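PDB 4RYE: D-alanyl-D-alanine carboxypeptidase from Mycobacterium tuberculosis H37Rv, which removes the terminal D-alanine from pentapeptide stems in vitro as a serine-type D,D-carboxypeptidase and probably trims peptidoglycan in the same way. Local coordinates for residues I15-I24 and A35-H43; A223-M234 and Q249-L260. One frame throughout, in Å; residues are numbered along the deposited sequence.

Contact 1 of 2, residues I15-I24 and A35-H43; sequences IPDGPAQTWI and AGRDQNVAH
Trp23 and Arg37 meet twice, once through their backbones and once through their side chains, and the close-packed half of this contact is built on that pair. They form an antiparallel hydrogen-bonded pair: Arg37 N donates to Trp23 O at 2.8 Å with an N-H...O angle of 167°, and Trp23 N returns a bond to Arg37 O. On the same face of the sheet the indole lies beneath the arginine's aliphatic stem. Arg37 CB sits over the five-membered ring, 3.7 Å from its centroid, a CH-pi contact. The Trp23 ring reaches this place because CG stands between the backbone N and the carbonyl carbon (chi1 50°), which swings the indole across to the partner strand. Its six-membered end continues to Ala35, whose CB lies at the ring edge, 3.8 Å from CZ3, and also meets Ile15 CD1. On the other face of the sheet, Ile24 CD1 rests on the CB and CG of Gln39. Buried Thr22 packs CG2 against Asp38 CB and the edge of the His43 ring, 3.6 Å from CD2, and that ring stacks on Tyr236. A water accepts from Thr22 OG1 at 2.9 Å and donates to Asp38 O and Val41 O, joining the strand to the type I turn 38-41.

Toward solvent the fit becomes looser. The extended Arg37 chain carries its guanidinium alongside Gln21, with Gln21 O above one face and the amide plane nearly perpendicular, at 87°. A second water donates to Gln21 O, near the exposed Asp38.

Gln21 and Thr22 both face Met235 on the adjoining strand 228-237, a classic beta bulge. Beyond it, strands 22-27 and 32-37 make the beta hairpin that comes first in the chain and is built into the main antiparallel sheet of this penicillin-binding, serine beta-lactamase-like fold.

Contact 2 of 2, residues A223-M234 and Q249-L260; sequences AARGGRRLVIAM and QAATLFDWGFAL
Two phenylalanines of the helix, Phe254 and Phe258, are each held between side chains of the strand pair, and CH-pi contacts dominate the interface. Ala223 CB stands over the centre of the Phe254 ring, 3.7 Å from the centroid, while Ile232 CD1 approaches the opposite face nearer the rim. Phe258 is held likewise: Arg225 CB lies over its centre at 3.6 Å from the centroid, only 1° off the normal, and Leu230 CD1 covers the other face. Both rings leave the helix with CG anti to the carbonyl carbon (chi1 -82° and -73°), and their ends reach in among the strand residues.

Aliphatic contacts fill in around the rings. Leu230 CD1 presses on the backbone of Gly257, 3.6 Å from its CA, where the lack of a side chain lets the strand come close. Ile232 CD1 also touches Ala250 CB at 3.8 Å. At the far end the selenomethionine Met234 lays SE along Ala250 and its bent terminus on Gln249, whose OE1 is engaged by Ala20.

Polar contacts lie toward the hairpin turn, and water mediates much of them. Arg225 NH1 and Asp255 OD1 form a salt bridge at 3.6 Å through charge alone, since the oxygen lies well out of the guanidinium plane; a water joins the same two atoms. Arg225 NE donates to Pro202 O, and Tyr201 hydrogen-bonds Asp255 OD1 through its hydroxyl while its ring makes a cation-pi contact with Arg225. Arg228 NH1 donates a hydrogen bond to a second water at 2.8 Å, close to Gly257 O and Leu260 O, while its NE is paired with Asp27.

Helix 246-259 thus packs on one face of the main sheet; the axes of helix segment 249-259 and strand 228-234 approach to 9.3 Å. Val231 and Ala233 point to the other face, against helix 155-166; Trp256 reaches Ala35 on strand 32-37.

How the contacts relate
From the N terminus, the chain first passes through contact 1, a local closure in which strand 22-27 turns back as strand 32-37 through the four-residue connection 28-31. Much of the protein, with the probable catalytic residues Ser47, Lys50 and Ser102, follows before contact 2 folds helix 246-259 onto the strand pair 218-225 and 228-237. The loops are therefore in series, neither enclosing nor crossing the other. They are nonetheless neighbours in space: strands 22-27 and 228-237 lie side by side, with Ile24 N probably bonded to Ala233 O. Gln249 OE1, 2.8 Å from Ala20 N, ties the C-terminal helix to the loop leading into the first strand. Both ends of the chain thus build one sheet and its cover.

Contact 1 of 2, residues I15-I24 and A35-H43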
loop_
_atom_site.group_PDB
_atom_site.type_symbol
_atom_site.label_atom_id
_atom_site.label_comp_id
_atom_site.label_asym_id
_atom_site.label_seq_id
_atom_site.Cartn_x
_atom_site.Cartn_y
_atom_site.Cartn_z
ATOM N N ILE A 15 -15.956 18.346 0.471
ATOM C CA ILE A 15 -14.800 17.668 -0.100
ATOM C C ILE A 15 -14.920 17.637 -1.623
ATOM O O ILE A 15 -15.908 17.134 -2.159
ATOM C CB ILE A 15 -14.670 16.247 0.482
ATOM C CG1 ILE A 15 -14.393 16.329 1.987
ATOM C CG2 ILE A 15 -13.578 15.450 -0.226
ATOM C CD1 ILE A 15 -14.233 14.974 2.686
ATOM N N PRO A 16 -13.924 18.203 -2.326
ATOM C CA PRO A 16 -13.981 18.295 -3.790
ATOM C C PRO A 16 -14.127 16.924 -4.434
ATOM O O PRO A 16 -13.640 15.935 -3.886
ATOM C CB PRO A 16 -12.621 18.906 -4.153
ATOM C CG PRO A 16 -12.276 19.763 -2.963
ATOM C CD PRO A 16 -12.758 18.919 -1.773
ATOM N N ASP A 17 -14.806 16.860 -5.575
ATOM C CA ASP A 17 -14.959 15.593 -6.279
ATOM C C ASP A 17 -13.597 15.094 -6.763
ATOM O O ASP A 17 -12.685 15.890 -7.006
ATOM C CB ASP A 17 -15.924 15.736 -7.461
ATOM C CG ASP A 17 -17.319 16.181 -7.034
ATOM O OD1 ASP A 17 -17.639 16.099 -5.828
ATOM O OD2 ASP A 17 -18.098 16.610 -7.916
ATOM N N GLY A 18 -13.462 13.778 -6.897
ATOM C CA GLY A 18 -12.219 13.184 -7.360
ATOM C C GLY A 18 -12.455 11.849 -8.039
ATOM O O GLY A 18 -13.572 11.330 -8.015
ATOM N N PRO A 19 -11.404 11.285 -8.653
ATOM C CA PRO A 19 -11.524 10.040 -9.421
ATOM C C PRO A 19 -11.821 8.803 -8.575
ATOM O O PRO A 19 -12.423 7.863 -9.096
ATOM C CB PRO A 19 -10.145 9.904 -10.083
ATOM C CG PRO A 19 -9.223 10.728 -9.231
ATOM C CD PRO A 19 -10.069 11.890 -8.796
ATOM N N ALA A 20 -11.397 8.786 -7.312
ATOM C CA ALA A 20 -11.594 7.602 -6.466
ATOM C C ALA A 20 -13.073 7.384 -6.156
ATOM O O ALA A 20 -13.750 8.304 -5.711
ATOM C CB ALA A 20 -10.795 7.723 -5.161
ATOM N N GLN A 21 -13.580 6.173 -6.382
ATOM C CA GLN A 21 -14.993 5.914 -6.101
ATOM C C GLN A 21 -15.270 5.550 -4.634
ATOM O O GLN A 21 -16.384 5.747 -4.158
ATOM C CB GLN A 21 -15.589 4.884 -7.069
ATOM C CG GLN A 21 -15.739 5.421 -8.495
ATOM C CD GLN A 21 -16.583 6.674 -8.549
ATOM O OE1 GLN A 21 -17.807 6.611 -8.435
ATOM N NE2 GLN A 21 -15.934 7.827 -8.706
ATOM N N THR A 22 -14.274 5.009 -3.930
ATOM C CA THR A 22 -14.365 4.890 -2.473
ATOM C C THR A 22 -13.091 5.439 -1.864
ATOM O O THR A 22 -12.042 5.377 -2.483
ATOM C CB THR A 22 -14.528 3.433 -1.977
ATOM O OG1 THR A 22 -13.256 2.776 -2.007
ATOM C CG2 THR A 22 -15.565 2.659 -2.829
ATOM N N TRP A 23 -13.184 5.976 -0.653
ATOM C CA TRP A 23 -12.010 6.521 0.020
ATOM C C TRP A 23 -12.335 6.746 1.490
ATOM O O TRP A 23 -13.507 6.692 1.893
ATOM C CB TRP A 23 -11.522 7.823 -0.653
ATOM C CG TRP A 23 -12.608 8.860 -0.878
ATOM C CD1 TRP A 23 -13.299 9.090 -2.037
ATOM C CD2 TRP A 23 -13.113 9.801 0.079
ATOM N NE1 TRP A 23 -14.204 10.103 -1.855
ATOM C CE2 TRP A 23 -14.113 10.554 -0.563
ATOM C CE3 TRP A 23 -12.820 10.070 1.420
ATOM C CZ2 TRP A 23 -14.825 11.567 0.090
ATOM C CZ3 TRP A 23 -13.530 11.073 2.070
ATOM C CH2 TRP A 23 -14.519 11.804 1.407
ATOM N N ILE A 24 -11.301 6.985 2.287
ATOM C CA ILE A 24 -11.476 7.244 3.718
ATOM C C ILE A 24 -10.335 8.136 4.169
ATOM O O ILE A 24 -9.266 8.106 3.581
ATOM C CB ILE A 24 -11.506 5.915 4.536
ATOM C CG1 ILE A 24 -11.957 6.152 5.980
ATOM C CG2 ILE A 24 -10.154 5.193 4.492
ATOM C CD1 ILE A 24 -12.210 4.853 6.765
ATOM N N ALA A 35 -13.571 11.359 7.533
ATOM C CA ALA A 35 -14.527 11.356 6.431
ATOM C C ALA A 35 -14.371 10.073 5.643
ATOM O O ALA A 35 -13.333 9.436 5.688
ATOM C CB ALA A 35 -14.307 12.577 5.517
ATOM N N GLY A 36 -15.404 9.696 4.905
ATOM C CA GLY A 36 -15.304 8.506 4.087
ATOM C C GLY A 36 -16.371 8.488 3.027
ATOM O O GLY A 36 -17.437 9.097 3.188
ATOM N N ARG A 37 -16.074 7.818 1.920
ATOM C CA ARG A 37 -17.084 7.561 0.915
ATOM C C ARG A 37 -17.086 6.076 0.597
ATOM O O ARG A 37 -16.081 5.551 0.114
ATOM C CB ARG A 37 -16.818 8.363 -0.352
ATOM C CG ARG A 37 -17.884 8.131 -1.410
ATOM C CD ARG A 37 -17.649 8.967 -2.653
ATOM N NE ARG A 37 -18.611 8.632 -3.696
ATOM C CZ ARG A 37 -18.357 8.707 -4.997
ATOM N NH1 ARG A 37 -17.165 9.109 -5.417
ATOM N NH2 ARG A 37 -19.295 8.378 -5.876
ATOM N N ASP A 38 -18.204 5.403 0.884
ATOM C CA ASP A 38 -18.303 3.957 0.683
ATOM C C ASP A 38 -17.078 3.204 1.224
ATOM O O ASP A 38 -16.586 2.246 0.608
ATOM C CB ASP A 38 -18.511 3.646 -0.805
ATOM C CG ASP A 38 -19.911 3.963 -1.280
ATOM O OD1 ASP A 38 -20.822 4.086 -0.434
ATOM O OD2 ASP A 38 -20.099 4.078 -2.512
ATOM N N GLN A 39 -16.581 3.632 2.378
ATOM C CA GLN A 39 -15.324 3.100 2.887
ATOM C C GLN A 39 -15.361 1.613 3.279
ATOM O O GLN A 39 -14.321 1.020 3.532
ATOM C CB GLN A 39 -14.803 3.952 4.053
ATOM C CG GLN A 39 -15.708 3.978 5.267
ATOM C CD GLN A 39 -16.595 5.215 5.293
ATOM O OE1 GLN A 39 -17.220 5.580 4.283
ATOM N NE2 GLN A 39 -16.644 5.876 6.447
ATOM N N ASN A 40 -16.548 1.012 3.341
ATOM C CA ASN A 40 -16.649 -0.418 3.638
ATOM C C ASN A 40 -17.067 -1.260 2.427
ATOM O O ASN A 40 -17.377 -2.444 2.563
ATOM C CB ASN A 40 -17.623 -0.668 4.797
ATOM C CG ASN A 40 -17.208 0.047 6.071
ATOM O OD1 ASN A 40 -16.041 0.029 6.457
ATOM N ND2 ASN A 40 -18.163 0.700 6.716
ATOM N N VAL A 41 -17.086 -0.647 1.247
ATOM C CA VAL A 41 -17.453 -1.367 0.027
ATOM C C VAL A 41 -16.219 -2.078 -0.536
ATOM O O VAL A 41 -15.173 -1.449 -0.729
ATOM C CB VAL A 41 -18.066 -0.411 -1.025
ATOM C CG1 VAL A 41 -18.224 -1.112 -2.369
ATOM C CG2 VAL A 41 -19.410 0.128 -0.534
ATOM N N ALA A 42 -16.333 -3.384 -0.790
ATOM C CA ALA A 42 -15.185 -4.184 -1.235
ATOM C C ALA A 42 -14.868 -3.990 -2.714
ATOM O O ALA A 42 -15.761 -4.001 -3.561
ATOM C CB ALA A 42 -15.402 -5.679 -0.934
ATOM N N HIS A 43 -13.584 -3.814 -3.005
ATOM C CA HIS A 43 -13.072 -3.725 -4.373
ATOM C C HIS A 43 -11.714 -4.423 -4.390
ATOM O O HIS A 43 -11.117 -4.643 -3.337
ATOM C CB HIS A 43 -12.909 -2.259 -4.814
ATOM C CG HIS A 43 -14.202 -1.539 -5.032
ATOM N ND1 HIS A 43 -15.059 -1.836 -6.074
ATOM C CD2 HIS A 43 -14.787 -0.527 -4.341
ATOM C CE1 HIS A 43 -16.112 -1.039 -6.015
ATOM N NE2 HIS A 43 -15.974 -0.239 -4.972
HETATM O O HOH W 1 -18.598 4.194 -4.423
HETATM O O HOH W 2 -14.051 0.841 0.054
#

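Contact 2 of 2, residues A223-M234 and Q249-L260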
loop_
_atom_site.group_PDB
_atom_site.type_symbol
_atom_site.label_atom_id
_atom_site.label_comp_id
_atom_site.label_asym_id
_atom_site.label_seq_id
_atom_site.Cartn_x
_atom_site.Cartn_y
_atom_site.Cartn_z
ATOM N N ALA A 223 0.412 10.984 5.914
ATOM C CA ALA A 223 1.122 12.255 5.989
ATOM C C ALA A 223 1.024 12.803 7.405
ATOM O O ALA A 223 0.142 12.411 8.162
ATOM C CB ALA A 223 0.537 13.253 4.997
ATOM N N ALA A 224 1.935 13.707 7.754
ATOM C CA ALA A 224 1.924 14.369 9.058
ATOM C C ALA A 224 2.073 15.864 8.841
ATOM O O ALA A 224 2.976 16.291 8.121
ATOM C CB ALA A 224 3.078 13.875 9.917
ATOM N N ARG A 225 1.203 16.649 9.471
ATOM C CA ARG A 225 1.314 18.104 9.468
ATOM C C ARG A 225 0.724 18.669 10.750
ATOM O O ARG A 225 -0.338 18.214 11.201
ATOM C CB ARG A 225 0.562 18.713 8.273
ATOM C CG ARG A 225 1.255 18.579 6.934
ATOM C CD ARG A 225 0.631 19.492 5.892
ATOM N NE ARG A 225 1.315 19.356 4.608
ATOM C CZ ARG A 225 1.014 20.055 3.522
ATOM N NH1 ARG A 225 0.036 20.946 3.557
ATOM N NH2 ARG A 225 1.697 19.858 2.402
ATOM N N GLY A 226 1.397 19.664 11.322
ATOM C CA GLY A 226 0.840 20.420 12.433
ATOM C C GLY A 226 0.585 19.564 13.653
ATOM O O GLY A 226 -0.260 19.876 14.473
ATOM N N GLY A 227 1.321 18.472 13.777
ATOM C CA GLY A 227 1.227 17.643 14.964
ATOM C C GLY A 227 0.241 16.495 14.848
ATOM O O GLY A 227 0.154 15.658 15.748
ATOM N N ARG A 228 -0.502 16.453 13.745
ATOM C CA ARG A 228 -1.462 15.370 13.507
ATOM C C ARG A 228 -0.968 14.478 12.368
ATOM O O ARG A 228 -0.303 14.944 11.458
ATOM C CB ARG A 228 -2.835 15.951 13.164
ATOM C CG ARG A 228 -3.938 14.923 13.024
ATOM C CD ARG A 228 -5.327 15.563 12.870
ATOM N NE ARG A 228 -6.340 14.621 13.341
ATOM C CZ ARG A 228 -7.653 14.839 13.353
ATOM N NH1 ARG A 228 -8.155 15.970 12.885
ATOM N NH2 ARG A 228 -8.465 13.903 13.822
ATOM N N ARG A 229 -1.281 13.190 12.423
ATOM C CA ARG A 229 -0.880 12.287 11.358
ATOM C C ARG A 229 -2.119 11.613 10.779
ATOM O O ARG A 229 -2.953 11.082 11.515
ATOM C CB ARG A 229 0.137 11.277 11.898
ATOM C CG ARG A 229 1.305 11.961 12.633
ATOM C CD ARG A 229 2.505 11.043 12.828
ATOM N NE ARG A 229 2.225 9.961 13.767
ATOM C CZ ARG A 229 3.113 9.032 14.113
ATOM N NH1 ARG A 229 4.329 9.056 13.591
ATOM N NH2 ARG A 229 2.789 8.080 14.973
ATOM N N LEU A 230 -2.240 11.648 9.457
ATOM C CA LEU A 230 -3.431 11.137 8.794
ATOM C C LEU A 230 -3.079 9.978 7.891
ATOM O O LEU A 230 -1.963 9.881 7.391
ATOM C CB LEU A 230 -4.109 12.229 7.959
ATOM C CG LEU A 230 -4.663 13.466 8.692
ATOM C CD1 LEU A 230 -5.297 14.447 7.706
ATOM C CD2 LEU A 230 -5.674 13.077 9.781
ATOM N N VAL A 231 -4.058 9.114 7.664
ATOM C CA VAL A 231 -3.884 8.018 6.741
ATOM C C VAL A 231 -5.111 7.991 5.833
ATOM O O VAL A 231 -6.241 8.187 6.293
ATOM C CB VAL A 231 -3.659 6.685 7.489
ATOM C CG1 VAL A 231 -4.809 6.389 8.443
ATOM C CG2 VAL A 231 -3.459 5.532 6.512
ATOM N N ILE A 232 -4.890 7.804 4.540
ATOM C CA ILE A 232 -6.014 7.771 3.611
ATOM C C ILE A 232 -5.896 6.556 2.729
ATOM O O ILE A 232 -4.814 5.982 2.584
ATOM C CB ILE A 232 -6.068 9.017 2.704
ATOM C CG1 ILE A 232 -4.863 9.042 1.763
ATOM C CG2 ILE A 232 -6.162 10.292 3.533
ATOM C CD1 ILE A 232 -4.918 10.153 0.705
ATOM N N ALA A 233 -7.023 6.156 2.154
ATOM C CA ALA A 233 -7.027 5.138 1.111
ATOM C C ALA A 233 -8.048 5.536 0.068
ATOM O O ALA A 233 -9.038 6.199 0.377
ATOM C CB ALA A 233 -7.332 3.758 1.685
HETATM N N MSE A 234 -7.787 5.158 -1.174
HETATM C CA MSE A 234 -8.647 5.503 -2.288
HETATM C C MSE A 234 -8.707 4.277 -3.185
HETATM O O MSE A 234 -7.677 3.671 -3.464
HETATM C CB MSE A 234 -8.049 6.690 -3.044
HETATM C CG MSE A 234 -8.044 7.977 -2.245
HETATM SE SE MSE A 234 -6.687 9.251 -2.863
HETATM C CE MSE A 234 -7.109 9.258 -4.764
ATOM N N GLN A 249 -6.015 14.275 -5.815
ATOM C CA GLN A 249 -7.073 13.961 -4.862
ATOM C C GLN A 249 -6.498 13.561 -3.506
ATOM O O GLN A 249 -7.083 13.859 -2.469
ATOM C CB GLN A 249 -8.012 12.874 -5.411
ATOM C CG GLN A 249 -8.970 12.292 -4.369
ATOM C CD GLN A 249 -10.099 11.470 -4.988
ATOM O OE1 GLN A 249 -9.888 10.703 -5.929
ATOM N NE2 GLN A 249 -11.306 11.643 -4.466
ATOM N N ALA A 250 -5.350 12.890 -3.510
ATOM C CA ALA A 250 -4.707 12.523 -2.255
ATOM C C ALA A 250 -4.296 13.780 -1.507
ATOM O O ALA A 250 -4.496 13.882 -0.302
ATOM C CB ALA A 250 -3.494 11.616 -2.495
ATOM N N ALA A 251 -3.707 14.731 -2.220
ATOM C CA ALA A 251 -3.274 15.970 -1.591
ATOM C C ALA A 251 -4.505 16.753 -1.117
ATOM O O ALA A 251 -4.490 17.379 -0.060
ATOM C CB ALA A 251 -2.440 16.793 -2.561
ATOM N N THR A 252 -5.569 16.714 -1.912
ATOM C CA THR A 252 -6.821 17.374 -1.544
ATOM C C THR A 252 -7.419 16.781 -0.257
ATOM O O THR A 252 -7.880 17.521 0.618
ATOM C CB THR A 252 -7.835 17.311 -2.701
ATOM O OG1 THR A 252 -7.429 18.231 -3.719
ATOM C CG2 THR A 252 -9.234 17.682 -2.230
ATOM N N LEU A 253 -7.392 15.458 -0.130
ATOM C CA LEU A 253 -7.919 14.796 1.070
ATOM C C LEU A 253 -7.079 15.070 2.309
ATOM O O LEU A 253 -7.623 15.347 3.377
ATOM C CB LEU A 253 -8.069 13.291 0.853
ATOM C CG LEU A 253 -9.265 12.902 -0.017
ATOM C CD1 LEU A 253 -9.269 11.407 -0.263
ATOM C CD2 LEU A 253 -10.580 13.353 0.642
ATOM N N PHE A 254 -5.758 15.010 2.163
ATOM C CA PHE A 254 -4.857 15.346 3.264
ATOM C C PHE A 254 -5.048 16.795 3.705
ATOM O O PHE A 254 -5.200 17.066 4.907
ATOM C CB PHE A 254 -3.390 15.094 2.862
ATOM C CG PHE A 254 -2.951 13.642 2.983
ATOM C CD1 PHE A 254 -3.200 12.906 4.142
ATOM C CD2 PHE A 254 -2.272 13.025 1.938
ATOM C CE1 PHE A 254 -2.781 11.574 4.248
ATOM C CE2 PHE A 254 -1.859 11.705 2.032
ATOM C CZ PHE A 254 -2.111 10.972 3.190
ATOM N N ASP A 255 -5.045 17.721 2.741
ATOM C CA ASP A 255 -5.264 19.140 3.029
ATOM C C ASP A 255 -6.586 19.342 3.774
ATOM O O ASP A 255 -6.652 20.072 4.768
ATOM C CB ASP A 255 -5.326 19.975 1.738
ATOM C CG ASP A 255 -3.950 20.312 1.165
ATOM O OD1 ASP A 255 -2.923 20.018 1.810
ATOM O OD2 ASP A 255 -3.908 20.894 0.058
ATOM N N TRP A 256 -7.645 18.720 3.267
ATOM C CA TRP A 256 -8.951 18.825 3.909
ATOM C C TRP A 256 -8.897 18.296 5.345
ATOM O O TRP A 256 -9.443 18.912 6.262
ATOM C CB TRP A 256 -10.020 18.084 3.105
ATOM C CG TRP A 256 -11.385 18.150 3.747
ATOM C CD1 TRP A 256 -12.353 19.095 3.539
ATOM C CD2 TRP A 256 -11.915 17.235 4.713
ATOM N NE1 TRP A 256 -13.451 18.817 4.316
ATOM C CE2 TRP A 256 -13.204 17.684 5.049
ATOM C CE3 TRP A 256 -11.420 16.083 5.329
ATOM C CZ2 TRP A 256 -14.012 17.012 5.981
ATOM C CZ3 TRP A 256 -12.223 15.420 6.250
ATOM C CH2 TRP A 256 -13.498 15.884 6.564
ATOM N N GLY A 257 -8.228 17.165 5.533
ATOM C CA GLY A 257 -8.112 16.557 6.846
ATOM C C GLY A 257 -7.316 17.405 7.828
ATOM O O GLY A 257 -7.640 17.470 9.015
ATOM N N PHE A 258 -6.256 18.038 7.343
ATOM C CA PHE A 258 -5.400 18.837 8.216
ATOM C C PHE A 258 -6.074 20.141 8.596
ATOM O O PHE A 258 -5.782 20.722 9.643
ATOM C CB PHE A 258 -4.025 19.086 7.563
ATOM C CG PHE A 258 -3.145 17.870 7.547
ATOM C CD1 PHE A 258 -2.934 17.137 8.706
ATOM C CD2 PHE A 258 -2.549 17.435 6.365
ATOM C CE1 PHE A 258 -2.126 16.000 8.689
ATOM C CE2 PHE A 258 -1.748 16.303 6.343
ATOM C CZ PHE A 258 -1.542 15.580 7.507
ATOM N N ALA A 259 -6.977 20.602 7.735
ATOM C CA ALA A 259 -7.685 21.841 7.982
ATOM C C ALA A 259 -8.897 21.618 8.892
ATOM O O ALA A 259 -9.427 22.567 9.471
ATOM C CB ALA A 259 -8.111 22.481 6.664
ATOM N N LEU A 260 -9.317 20.363 9.029
ATOM C CA LEU A 260 -10.511 20.024 9.809
ATOM C C LEU A 260 -10.317 20.312 11.298
ATOM O O LEU A 260 -9.268 20.021 11.866
ATOM C CB LEU A 260 -10.876 18.544 9.611
ATOM C CG LEU A 260 -12.194 18.044 10.216
ATOM C CD1 LEU A 260 -13.402 18.720 9.550
ATOM C CD2 LEU A 260 -12.287 16.514 10.100
HETATM O O HOH W 3 -0.947 21.923 0.929
HETATM O O HOH W 4 -7.292 18.280 11.461
#